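Local atomic coordinates of putative branched-chain amino acid ABC transporter (Rhodospirillum rubrum ATCC 11170, PDB entry 3HUT), a protein that probably binds branched-chain amino acids outside the cell membrane as the soluble receptor of an ABC transporter. Residues 131-136 and 246-251; 22-27 and 100-105; 33-38 and 288-293; 251-256 and 262-267; 84-89 and 110-115. All blocks are in the same frame, centred on the assembly; numbering follows the deposited sequence.

Contact 1. Residues 131-136 and 246-251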
# COMPACT_ATOMS: atom_id res chain seq x y z
N ALA A 131 -6.04 4.80 -15.08
CA ALA A 131 -6.83 5.39 -16.16
C ALA A 131 -5.89 6.26 -16.99
O ALA A 131 -5.90 6.20 -18.22
CB ALA A 131 -7.97 6.22 -15.59
N ALA A 132 -5.05 7.04 -16.31
CA ALA A 132 -4.09 7.91 -17.01
C ALA A 132 -3.12 7.07 -17.83
O ALA A 132 -2.73 7.46 -18.93
CB ALA A 132 -3.32 8.77 -15.99
N TRP A 133 -2.73 5.92 -17.29
CA TRP A 133 -1.80 5.02 -17.96
C TRP A 133 -2.41 4.51 -19.27
O TRP A 133 -1.78 4.55 -20.33
CB TRP A 133 -1.47 3.86 -17.02
CG TRP A 133 -0.52 2.81 -17.55
CD1 TRP A 133 0.20 2.85 -18.72
CD2 TRP A 133 -0.18 1.57 -16.92
NE1 TRP A 133 0.96 1.71 -18.85
CE2 TRP A 133 0.75 0.91 -17.76
CE3 TRP A 133 -0.56 0.96 -15.72
CZ2 TRP A 133 1.29 -0.34 -17.44
CZ3 TRP A 133 -0.02 -0.29 -15.40
CH2 TRP A 133 0.89 -0.92 -16.26
N MSE A 134 -3.65 4.04 -19.20
CA MSE A 134 -4.31 3.53 -20.40
C MSE A 134 -4.57 4.62 -21.44
O MSE A 134 -4.48 4.37 -22.64
CB MSE A 134 -5.60 2.81 -20.00
CG MSE A 134 -5.33 1.52 -19.26
SE MSE A 134 -6.90 0.55 -18.70
CE MSE A 134 -7.37 -0.26 -20.39
N ILE A 135 -4.89 5.82 -20.99
CA ILE A 135 -5.12 6.94 -21.90
C ILE A 135 -3.78 7.22 -22.57
O ILE A 135 -3.70 7.45 -23.78
CB ILE A 135 -5.58 8.21 -21.14
CG1 ILE A 135 -6.99 8.01 -20.58
CG2 ILE A 135 -5.51 9.43 -22.06
CD1 ILE A 135 -8.10 7.96 -21.65
N GLY A 136 -2.72 7.21 -21.77
CA GLY A 136 -1.39 7.46 -22.28
C GLY A 136 -0.96 6.43 -23.30
O GLY A 136 -0.17 6.73 -24.20
N ARG A 246 -0.98 -6.18 -17.75
CA ARG A 246 -0.25 -5.06 -17.18
C ARG A 246 -0.86 -4.61 -15.86
O ARG A 246 -2.07 -4.69 -15.68
CB ARG A 246 -0.22 -3.89 -18.16
CG ARG A 246 0.77 -4.10 -19.29
CD ARG A 246 0.54 -3.11 -20.41
NE ARG A 246 1.52 -3.29 -21.47
CZ ARG A 246 1.49 -2.66 -22.64
NH1 ARG A 246 0.51 -1.80 -22.91
NH2 ARG A 246 2.44 -2.89 -23.54
N LEU A 247 -0.01 -4.14 -14.96
CA LEU A 247 -0.48 -3.65 -13.67
C LEU A 247 0.60 -2.78 -13.04
O LEU A 247 1.78 -2.87 -13.40
CB LEU A 247 -0.80 -4.82 -12.72
CG LEU A 247 0.30 -5.79 -12.26
CD1 LEU A 247 1.40 -5.06 -11.51
CD2 LEU A 247 -0.32 -6.83 -11.33
N ALA A 248 0.20 -1.93 -12.11
CA ALA A 248 1.14 -1.07 -11.41
C ALA A 248 1.05 -1.40 -9.93
O ALA A 248 -0.02 -1.75 -9.43
CB ALA A 248 0.79 0.41 -11.65
N THR A 249 2.17 -1.30 -9.22
CA THR A 249 2.19 -1.58 -7.80
C THR A 249 3.26 -0.73 -7.12
O THR A 249 4.18 -0.24 -7.77
CB THR A 249 2.46 -3.07 -7.52
OG1 THR A 249 2.23 -3.34 -6.13
CG2 THR A 249 3.89 -3.44 -7.87
N ALA A 250 3.13 -0.55 -5.81
CA ALA A 250 4.08 0.24 -5.04
C ALA A 250 5.38 -0.52 -4.83
O ALA A 250 6.44 -0.09 -5.29
CB ALA A 250 3.46 0.63 -3.70
N PHE A 251 5.30 -1.65 -4.14
CA PHE A 251 6.47 -2.48 -3.86
C PHE A 251 6.67 -3.54 -4.95
O PHE A 251 5.77 -4.32 -5.24
CB PHE A 251 6.30 -3.17 -2.51
CG PHE A 251 7.42 -4.12 -2.16
CD1 PHE A 251 8.74 -3.68 -2.13
CD2 PHE A 251 7.15 -5.45 -1.83
CE1 PHE A 251 9.77 -4.54 -1.78
CE2 PHE A 251 8.18 -6.32 -1.48
CZ PHE A 251 9.49 -5.87 -1.45
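With CG fully anti to the backbone N (chi1 -180°) and the indole turned little further about chi2 (7°), Trp133 reaches off helix 126-136 and sets the six-membered end of its ring against strand 246-249. The far rim does the touching. CZ3 of Trp133 comes 3.5 Å from Leu247 C, which lies in the indole plane, and 3.7 Å from Ala248 N, also near that plane. The ring therefore abuts the Leu247-Ala248 peptide with its edge instead of lying over it. The methyl of Ala248, pointing at the helix, adds a CB contact of 3.9 Å to the same CZ3. On the other flank, Arg246 CB approaches CH2 of Trp133 obliquely at 3.7 Å. The extended arginine chain then runs past the indole, bringing Arg246 CD to 4.1 Å from Trp133 CZ2; the guanidinium, its plane 21° from that of the ring, lies beyond the indole and is not stacked on it. No hydrogen bond crosses the contact; one large side chain spans the gap by van der Waals packing. Arg246 spends its polar end elsewhere: NH1 is hydrogen-bonded to Tyr224 OH. Tyr224 also meets the indole edge-to-face, and Arg337 makes a cation-pi contact with it. Behind the tryptophan, helix 150-165 packs on Ala131 and Met134, while strand 246-249 lies between parallel strand 223-225 and antiparallel strand 331-341 in the sheet of the second lobe.

Contact 2. Residues 22-27 and 100-105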
# COMPACT_ATOMS: atom_id res chain seq x y z
N ARG A 22 4.62 -9.40 13.18
CA ARG A 22 5.95 -9.98 13.11
C ARG A 22 6.79 -9.40 11.97
O ARG A 22 7.96 -9.07 12.17
CB ARG A 22 5.87 -11.51 13.01
CG ARG A 22 5.51 -12.17 14.34
CD ARG A 22 5.74 -13.68 14.32
NE ARG A 22 4.80 -14.39 13.46
CZ ARG A 22 3.58 -14.78 13.82
NH1 ARG A 22 3.13 -14.53 15.05
NH2 ARG A 22 2.81 -15.44 12.96
N VAL A 23 6.20 -9.25 10.78
CA VAL A 23 6.97 -8.71 9.66
C VAL A 23 7.21 -7.21 9.85
O VAL A 23 8.16 -6.66 9.31
CB VAL A 23 6.29 -8.99 8.29
CG1 VAL A 23 6.11 -10.49 8.11
CG2 VAL A 23 4.96 -8.27 8.18
N PHE A 24 6.34 -6.56 10.62
CA PHE A 24 6.50 -5.14 10.91
C PHE A 24 7.76 -4.98 11.76
O PHE A 24 8.57 -4.09 11.54
CB PHE A 24 5.30 -4.62 11.72
CG PHE A 24 4.13 -4.17 10.89
CD1 PHE A 24 4.11 -4.36 9.51
CD2 PHE A 24 3.03 -3.57 11.50
CE1 PHE A 24 3.01 -3.94 8.74
CE2 PHE A 24 1.93 -3.15 10.75
CZ PHE A 24 1.92 -3.34 9.37
N GLN A 25 7.90 -5.87 12.74
CA GLN A 25 9.04 -5.83 13.64
C GLN A 25 10.33 -6.22 12.92
O GLN A 25 11.39 -5.67 13.20
CB GLN A 25 8.79 -6.75 14.83
CG GLN A 25 9.82 -6.64 15.94
CD GLN A 25 9.28 -7.10 17.29
OE1 GLN A 25 8.69 -8.17 17.39
NE2 GLN A 25 9.47 -6.28 18.32
N GLU A 26 10.25 -7.16 11.98
CA GLU A 26 11.43 -7.57 11.23
C GLU A 26 11.92 -6.39 10.39
O GLU A 26 13.11 -6.08 10.37
CB GLU A 26 11.11 -8.75 10.32
CG GLU A 26 10.74 -10.03 11.06
CD GLU A 26 10.57 -11.22 10.13
OE1 GLU A 26 9.94 -11.06 9.06
OE2 GLU A 26 11.06 -12.32 10.46
N ALA A 27 10.99 -5.72 9.72
CA ALA A 27 11.32 -4.57 8.89
C ALA A 27 11.79 -3.40 9.74
O ALA A 27 12.76 -2.72 9.39
CB ALA A 27 10.10 -4.17 8.07
N LEU A 100 1.89 7.33 12.69
CA LEU A 100 2.15 6.89 11.32
C LEU A 100 1.83 5.41 11.19
O LEU A 100 2.57 4.56 11.69
CB LEU A 100 3.61 7.15 10.91
CG LEU A 100 4.03 6.59 9.54
CD1 LEU A 100 3.08 7.07 8.48
CD2 LEU A 100 5.45 7.02 9.21
N SER A 101 0.71 5.09 10.54
CA SER A 101 0.34 3.70 10.34
C SER A 101 0.92 3.22 9.02
O SER A 101 0.76 3.85 7.97
CB SER A 101 -1.18 3.54 10.28
OG SER A 101 -1.50 2.22 9.89
N PRO A 102 1.61 2.07 9.04
CA PRO A 102 2.17 1.62 7.77
C PRO A 102 1.14 1.08 6.79
O PRO A 102 1.32 1.16 5.58
CB PRO A 102 3.19 0.57 8.20
CG PRO A 102 2.62 0.03 9.48
CD PRO A 102 2.10 1.26 10.17
N THR A 103 0.02 0.59 7.31
CA THR A 103 -0.99 -0.03 6.45
C THR A 103 -2.46 0.39 6.58
O THR A 103 -3.30 -0.13 5.86
CB THR A 103 -0.90 -1.54 6.61
OG1 THR A 103 -0.99 -1.88 7.99
CG2 THR A 103 0.42 -2.06 6.07
N ALA A 104 -2.79 1.31 7.49
CA ALA A 104 -4.18 1.75 7.61
C ALA A 104 -4.57 2.50 6.33
O ALA A 104 -4.28 3.68 6.18
CB ALA A 104 -4.36 2.64 8.84
N ALA A 105 -5.24 1.80 5.42
CA ALA A 105 -5.62 2.36 4.12
C ALA A 105 -7.04 2.91 3.98
O ALA A 105 -7.38 3.48 2.94
CB ALA A 105 -5.37 1.32 3.02
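Phe24 lays one face of its ring on Pro102: CG of the proline is 3.4 Å from Phe24 CZ and 3.5 Å from Phe24 CE2, so it sits over the outer part of the ring. Thr103 takes the edge. A chi1 of 53° stands its OG1 between the backbone N and the carbonyl carbon and brings it into the ring plane, 3.5 Å from Phe24 CZ, while its methyl CG2 comes within 3.8 Å of the same carbon. A hydrogen bond between Thr103 OG1 and the carbonyl of Phe80 holds the hydroxyl in place. One step further out, Ser101 shapes the turn in an ST motif: its OG accepts from Ala104 N at 2.9 Å and more weakly from Thr103 N. Ser101 OG is itself bonded to Asp79 O. Cut back to an alanine, Phe24 would no longer fill the space between helix and loop, and Pro102 CG is likely to be left without the face it rests on. The loop follows strand 99-101, at the C-terminal ends of the parallel strands, where relatives of the leucine-binding family form their ligand cleft. Strand 5-11 supports both partners, Tyr9 touching Phe24 and Pro102, and helix 277-296 places Ala285 on Pro102.

Contact 3. Residues 33-38 and 288-293; sequences DRFNAA and IMLAAV
Phe35 is packed along Leu290 from its first side-chain atom to its last. Its chi1 of -174° turns the ring away from the backbone N and sends the side chain off helix 18-37 straight at helix 277-296. CB starts the contact, with Leu290 CD1 at 3.5 Å from Phe35 CB, and the same methyl stays close to the next atom, 3.7 Å from Phe35 CG. There the ring divides its neighbours. On one flank Phe35 CD2 meets the other methyl, Leu290 CD2, at 3.8 Å, and Phe35 CE2 stays near that methyl too. Phe35 CD1 and CE1 lie under Leu290 CB. This methylene sits over the middle of the ring in a CH-pi contact, with Leu290 CB 3.8 Å from the Phe35 ring centroid and 13° off the ring normal. At the tip the partner changes from side chain to backbone: Phe35 CZ comes 3.5 Å from Leu290 O. Leucine and phenylalanine thus cross obliquely, CB over the ring, CD1 at its root and CD2 along the CD2-CE2 side. No hydrogen bond crosses between the two segments. Val41, in the loop after helix 18-37, touches both Phe35 and Val293, and Leu7 of strand 5-11 packs on Leu290. Asn36, whose OD1 is bonded to Val46 N, ties the end of the first helix to the next strand. The arrangement is helix-helix packing in one of the layers covering the parallel sheet of a Rossmann-like alpha/beta lobe, here uniting the first helix of the chain with one far along it, as in type I periplasmic binding proteins.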
# COMPACT_ATOMS: atom_id res chain seq x y z
N ASP A 33 18.17 -0.15 12.85
CA ASP A 33 19.58 -0.45 12.99
C ASP A 33 20.40 0.36 11.99
O ASP A 33 21.44 0.91 12.34
CB ASP A 33 19.84 -1.95 12.81
CG ASP A 33 19.40 -2.76 14.02
OD1 ASP A 33 19.05 -2.15 15.06
OD2 ASP A 33 19.42 -4.00 13.94
N ARG A 34 19.93 0.46 10.75
CA ARG A 34 20.65 1.23 9.73
C ARG A 34 20.71 2.70 10.12
O ARG A 34 21.77 3.33 10.04
CB ARG A 34 19.99 1.11 8.36
CG ARG A 34 19.93 -0.30 7.82
CD ARG A 34 19.62 -0.30 6.33
NE ARG A 34 19.07 -1.58 5.89
CZ ARG A 34 18.81 -1.90 4.63
NH1 ARG A 34 19.07 -1.03 3.65
NH2 ARG A 34 18.27 -3.07 4.34
N PHE A 35 19.57 3.24 10.53
CA PHE A 35 19.48 4.63 10.93
C PHE A 35 20.47 4.95 12.05
O PHE A 35 21.26 5.89 11.94
CB PHE A 35 18.05 4.95 11.40
CG PHE A 35 17.81 6.40 11.69
CD1 PHE A 35 17.62 7.31 10.66
CD2 PHE A 35 17.76 6.86 13.01
CE1 PHE A 35 17.39 8.66 10.93
CE2 PHE A 35 17.53 8.20 13.29
CZ PHE A 35 17.35 9.11 12.25
N ASN A 36 20.43 4.18 13.13
CA ASN A 36 21.34 4.41 14.24
C ASN A 36 22.79 4.22 13.82
O ASN A 36 23.67 4.97 14.25
CB ASN A 36 21.00 3.49 15.42
CG ASN A 36 19.71 3.89 16.11
OD1 ASN A 36 19.42 5.07 16.29
ND2 ASN A 36 18.93 2.90 16.52
N ALA A 37 23.03 3.23 12.96
CA ALA A 37 24.38 2.97 12.48
C ALA A 37 24.90 4.18 11.70
O ALA A 37 26.09 4.46 11.69
CB ALA A 37 24.39 1.74 11.59
N ALA A 38 23.98 4.90 11.06
CA ALA A 38 24.33 6.07 10.27
C ALA A 38 24.60 7.30 11.14
O ALA A 38 25.04 8.34 10.63
CB ALA A 38 23.22 6.37 9.27
N ILE A 288 10.28 6.66 7.12
CA ILE A 288 9.65 7.97 6.98
C ILE A 288 9.66 8.68 8.33
O ILE A 288 9.97 9.88 8.42
CB ILE A 288 8.19 7.83 6.47
CG1 ILE A 288 8.19 7.38 5.01
CG2 ILE A 288 7.44 9.17 6.63
CD1 ILE A 288 6.82 7.08 4.42
N MSE A 289 9.32 7.94 9.38
CA MSE A 289 9.29 8.48 10.73
C MSE A 289 10.68 8.95 11.18
O MSE A 289 10.84 10.08 11.65
CB MSE A 289 8.77 7.43 11.71
CG MSE A 289 8.69 7.87 13.16
SE MSE A 289 7.38 9.27 13.47
CE MSE A 289 5.80 8.16 13.63
N LEU A 290 11.68 8.09 11.01
CA LEU A 290 13.04 8.42 11.40
C LEU A 290 13.59 9.63 10.66
O LEU A 290 14.26 10.48 11.25
CB LEU A 290 13.95 7.20 11.20
CG LEU A 290 13.67 6.02 12.14
CD1 LEU A 290 14.52 4.81 11.74
CD2 LEU A 290 13.98 6.44 13.57
N ALA A 291 13.32 9.72 9.36
CA ALA A 291 13.80 10.86 8.59
C ALA A 291 13.18 12.13 9.17
O ALA A 291 13.85 13.16 9.29
CB ALA A 291 13.43 10.70 7.12
N ALA A 292 11.90 12.06 9.52
CA ALA A 292 11.20 13.22 10.09
C ALA A 292 11.84 13.60 11.43
O ALA A 292 12.04 14.78 11.72
CB ALA A 292 9.73 12.89 10.28
N VAL A 293 12.15 12.60 12.25
CA VAL A 293 12.79 12.86 13.54
C VAL A 293 14.15 13.50 13.26
O VAL A 293 14.56 14.44 13.94
CB VAL A 293 13.00 11.55 14.36
CG1 VAL A 293 13.71 11.87 15.67
CG2 VAL A 293 11.66 10.88 14.64

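Contact 4. Residues 251-256 and 262-267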
# COMPACT_ATOMS: atom_id res chain seq x y z
N PHE A 251 5.30 -1.65 -4.14
CA PHE A 251 6.47 -2.48 -3.86
C PHE A 251 6.67 -3.54 -4.95
O PHE A 251 5.77 -4.32 -5.24
CB PHE A 251 6.30 -3.17 -2.51
CG PHE A 251 7.42 -4.12 -2.16
CD1 PHE A 251 8.74 -3.68 -2.13
CD2 PHE A 251 7.15 -5.45 -1.83
CE1 PHE A 251 9.77 -4.54 -1.78
CE2 PHE A 251 8.18 -6.32 -1.48
CZ PHE A 251 9.49 -5.87 -1.45
N VAL A 252 7.86 -3.56 -5.55
CA VAL A 252 8.17 -4.54 -6.59
C VAL A 252 9.28 -5.45 -6.08
O VAL A 252 10.42 -5.02 -5.91
CB VAL A 252 8.62 -3.86 -7.88
CG1 VAL A 252 8.84 -4.90 -8.97
CG2 VAL A 252 7.59 -2.84 -8.33
N LEU A 253 8.95 -6.71 -5.84
CA LEU A 253 9.92 -7.66 -5.33
C LEU A 253 11.09 -7.86 -6.29
O LEU A 253 12.25 -7.80 -5.88
CB LEU A 253 9.25 -9.00 -5.06
CG LEU A 253 10.02 -9.96 -4.15
CD1 LEU A 253 10.07 -9.37 -2.74
CD2 LEU A 253 9.33 -11.32 -4.12
N GLY A 254 10.78 -8.12 -7.56
CA GLY A 254 11.83 -8.34 -8.54
C GLY A 254 12.28 -7.05 -9.21
O GLY A 254 12.53 -7.02 -10.42
N ALA A 255 12.38 -5.99 -8.42
CA ALA A 255 12.79 -4.69 -8.92
C ALA A 255 14.26 -4.70 -9.30
O ALA A 255 15.00 -5.61 -8.92
CB ALA A 255 12.55 -3.62 -7.86
N SER A 256 14.67 -3.70 -10.06
CA SER A 256 16.07 -3.60 -10.45
C SER A 256 16.57 -2.25 -9.94
O SER A 256 17.77 -1.96 -10.00
CB SER A 256 16.21 -3.69 -11.97
OG SER A 256 17.57 -3.91 -12.32
N GLU A 262 18.13 -3.65 -2.49
CA GLU A 262 19.01 -3.61 -1.33
C GLU A 262 18.20 -4.01 -0.09
O GLU A 262 18.71 -4.70 0.80
CB GLU A 262 19.59 -2.21 -1.14
CG GLU A 262 20.62 -2.13 -0.03
CD GLU A 262 21.80 -3.06 -0.25
OE1 GLU A 262 21.87 -3.71 -1.33
OE2 GLU A 262 22.67 -3.15 0.64
N PHE A 263 16.95 -3.56 -0.04
CA PHE A 263 16.07 -3.91 1.06
C PHE A 263 15.70 -5.38 0.92
O PHE A 263 15.75 -6.15 1.89
CB PHE A 263 14.80 -3.07 1.03
CG PHE A 263 13.66 -3.66 1.81
CD1 PHE A 263 13.72 -3.76 3.20
CD2 PHE A 263 12.52 -4.14 1.16
CE1 PHE A 263 12.67 -4.31 3.94
CE2 PHE A 263 11.46 -4.69 1.89
CZ PHE A 263 11.54 -4.78 3.27
N VAL A 264 15.30 -5.77 -0.29
CA VAL A 264 14.91 -7.15 -0.55
C VAL A 264 16.04 -8.10 -0.18
O VAL A 264 15.81 -9.11 0.50
CB VAL A 264 14.53 -7.34 -2.04
CG1 VAL A 264 14.19 -8.80 -2.31
CG2 VAL A 264 13.33 -6.47 -2.37
N SER A 265 17.26 -7.77 -0.60
CA SER A 265 18.44 -8.58 -0.32
C SER A 265 18.75 -8.64 1.18
O SER A 265 18.94 -9.72 1.74
CB SER A 265 19.65 -8.02 -1.07
OG SER A 265 20.84 -8.73 -0.75
N ALA A 266 18.80 -7.48 1.82
CA ALA A 266 19.08 -7.40 3.25
C ALA A 266 18.06 -8.20 4.05
O ALA A 266 18.42 -8.91 5.00
CB ALA A 266 19.06 -5.95 3.71
N TYR A 267 16.79 -8.07 3.68
CA TYR A 267 15.69 -8.74 4.36
C TYR A 267 15.75 -10.27 4.25
O TYR A 267 15.62 -10.98 5.25
CB TYR A 267 14.36 -8.26 3.79
CG TYR A 267 13.18 -8.59 4.66
CD1 TYR A 267 12.67 -7.66 5.56
CD2 TYR A 267 12.57 -9.84 4.58
CE1 TYR A 267 11.59 -7.97 6.38
CE2 TYR A 267 11.48 -10.16 5.39
CZ TYR A 267 11.00 -9.22 6.29
OH TYR A 267 9.92 -9.51 7.08
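The linker that brings the chain back from the second lobe of this two-lobed periplasmic binding fold folds onto the helix it leads into, Phe251 and Leu253 packing on Phe263 and Val264. Such lobe-joining segments form the hinge in relatives of the leucine-binding family, and this one probably does likewise. In Phe251 a chi1 of 177° swings the phenyl away from the backbone N, alongside the carbonyl carbon, and aims it at helix 258-271. Its outer corner approaches the neighbouring ring at the edge: Phe251 CE1 lies near the plane of the Phe263 ring, 4.0 Å from CE2 and as far from CD2, and the two side chains cross at about a right angle. Beside it, Phe251 CZ meets Val264 CG2 at 4.0 Å. Phe263 is held from other directions as well, by a stack with the ring of Tyr283 and by Pro275. Without the Phe251 ring, as with an alanine here, Phe263 CE2 and Val264 CG2 would probably lose their shared partner, leaving the linker less firmly seated on the helix. Leu253 follows in a type I turn, Val252 to Ala255, closed by a weak bond from Ala255 N to Val252 O. Leu253 N is hydrogen-bonded to Tyr230 OH. Val264 CG2 lies 3.9 Å from Leu253 O, and Val264 CG1 4.2 Å from Leu253 CD1.

Contact 5. Residues 84-89 and 110-115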
# COMPACT_ATOMS: atom_id res chain seq x y z
N VAL A 84 -8.32 -0.57 14.16
CA VAL A 84 -7.53 -0.40 15.37
C VAL A 84 -6.71 0.88 15.31
O VAL A 84 -6.56 1.58 16.31
CB VAL A 84 -6.61 -1.62 15.59
CG1 VAL A 84 -5.74 -1.41 16.81
CG2 VAL A 84 -7.47 -2.87 15.78
N SER A 85 -6.20 1.21 14.13
CA SER A 85 -5.42 2.43 13.98
C SER A 85 -6.28 3.64 14.30
O SER A 85 -5.82 4.60 14.90
CB SER A 85 -4.86 2.54 12.56
OG SER A 85 -3.93 1.50 12.30
N MSE A 86 -7.54 3.58 13.90
CA MSE A 86 -8.46 4.69 14.15
C MSE A 86 -8.85 4.78 15.62
O MSE A 86 -8.94 5.87 16.17
CB MSE A 86 -9.70 4.54 13.26
CG MSE A 86 -9.37 4.68 11.78
SE MSE A 86 -10.88 4.37 10.62
CE MSE A 86 -11.89 5.97 10.98
N ALA A 87 -9.08 3.63 16.25
CA ALA A 87 -9.43 3.61 17.67
C ALA A 87 -8.34 4.33 18.47
O ALA A 87 -8.63 5.19 19.30
CB ALA A 87 -9.55 2.17 18.15
N ALA A 88 -7.08 3.98 18.21
CA ALA A 88 -5.98 4.62 18.90
C ALA A 88 -5.80 6.04 18.37
O ALA A 88 -5.45 6.96 19.11
CB ALA A 88 -4.70 3.81 18.70
N GLY A 89 -6.05 6.21 17.07
CA GLY A 89 -5.90 7.51 16.44
C GLY A 89 -6.72 8.61 17.10
O GLY A 89 -6.26 9.75 17.21
N ILE A 110 -7.37 8.87 7.69
CA ILE A 110 -6.64 10.13 7.52
C ILE A 110 -7.47 11.34 7.97
O ILE A 110 -6.92 12.40 8.28
CB ILE A 110 -6.21 10.31 6.03
CG1 ILE A 110 -5.01 11.25 5.93
CG2 ILE A 110 -7.37 10.86 5.20
CD1 ILE A 110 -3.70 10.60 6.36
N LYS A 111 -8.79 11.18 8.02
CA LYS A 111 -9.69 12.27 8.41
C LYS A 111 -9.88 12.46 9.92
O LYS A 111 -10.51 13.43 10.35
CB LYS A 111 -11.06 12.07 7.76
CG LYS A 111 -11.09 12.27 6.25
CD LYS A 111 -12.51 12.04 5.71
CE LYS A 111 -12.62 12.38 4.23
NZ LYS A 111 -11.85 11.46 3.35
N ILE A 112 -9.37 11.53 10.72
CA ILE A 112 -9.51 11.61 12.17
C ILE A 112 -9.06 12.95 12.74
O ILE A 112 -9.79 13.59 13.49
CB ILE A 112 -8.72 10.49 12.87
CG1 ILE A 112 -9.37 9.14 12.55
CG2 ILE A 112 -8.68 10.73 14.37
CD1 ILE A 112 -8.49 7.95 12.88
N SER A 113 -7.85 13.37 12.38
CA SER A 113 -7.29 14.63 12.87
C SER A 113 -6.02 14.95 12.10
O SER A 113 -5.57 14.16 11.27
CB SER A 113 -6.97 14.51 14.36
OG SER A 113 -5.77 13.78 14.56
N PRO A 114 -5.41 16.12 12.36
CA PRO A 114 -4.18 16.51 11.66
C PRO A 114 -2.97 15.71 12.13
O PRO A 114 -1.84 15.95 11.68
CB PRO A 114 -4.04 18.00 12.00
CG PRO A 114 -5.45 18.43 12.32
CD PRO A 114 -5.96 17.27 13.11
N TRP A 115 -3.19 14.75 13.01
CA TRP A 115 -2.08 13.96 13.54
C TRP A 115 -1.87 12.58 12.93
O TRP A 115 -0.90 11.91 13.26
CB TRP A 115 -2.23 13.83 15.06
CG TRP A 115 -2.31 15.18 15.73
CD1 TRP A 115 -3.40 15.99 15.80
CD2 TRP A 115 -1.23 15.90 16.34
NE1 TRP A 115 -3.07 17.18 16.41
CE2 TRP A 115 -1.74 17.15 16.75
CE3 TRP A 115 0.12 15.61 16.58
CZ2 TRP A 115 -0.94 18.11 17.39
CZ3 TRP A 115 0.91 16.56 17.21
CH2 TRP A 115 0.38 17.80 17.60
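Gly89 gives Ile112 a bare patch on helix 82-95 where a side chain would hardly fit: a CB there would stand about 3.1 Å from Ile112 CD1 and only 2.8 Å from Ser85 O, one turn back. Ile112 uses the space with both branches. Its gamma methyl CG2 rests against the glycine backbone, 3.9 Å from Gly89 O, while the longer branch reaches along the helix toward Met86. With CG1 anti to the carbonyl carbon (chi1 -68°) and CD1 carried onward by a nearly straight chi2 of 165°, the terminal methyl ends 3.5 Å from Met86 CA and 3.6 Å from Met86 CG. Met86 is a selenomethionine, and the base of its side chain does the touching; the chain bends only at chi3, beyond CG. No hydrogen bond crosses the contact. On the loop side, residues 110-112 take helical backbone angles without regular helix bonds, and an ST turn follows: Ser113 OG accepts from Trp115 N at 3.2 Å and is also bonded to Gln116 OE1. Trp115 then pairs by its backbone with Gln99, leading the chain into strand 116-118. Ser85 O accepts a hydrogen bond from Gln99 NE2. The arrangement belongs to the alpha/beta fold of the first lobe, with its parallel sheet: a helix linking strands 73-78 and 99-101 in a beta-alpha-beta unit is covered on one side by the loop that delivers strand 116-118, one of the two outermost strands.

In the fold
Helix 18-37 opens two contacts, contact 2 with residues 22-27 and contact 3 with 33-38. Residues 84-89 open contact 5 before 100-105 close contact 2, so these two cross; 110-115 then complete contact 5, and all these pieces belong to the first lobe. The chain passes to the second lobe, where contact 1 ties helix 126-136 to strand 246-249. Its second segment ends at Phe251, which begins contact 4, the short loop back onto helix 258-271. Finally 288-293 close contact 3, whose 249-residue span takes in contacts 1, 4 and 5 and crosses contact 2. Contact 3 thereby rejoins helix 277-296 to the first helix of the chain.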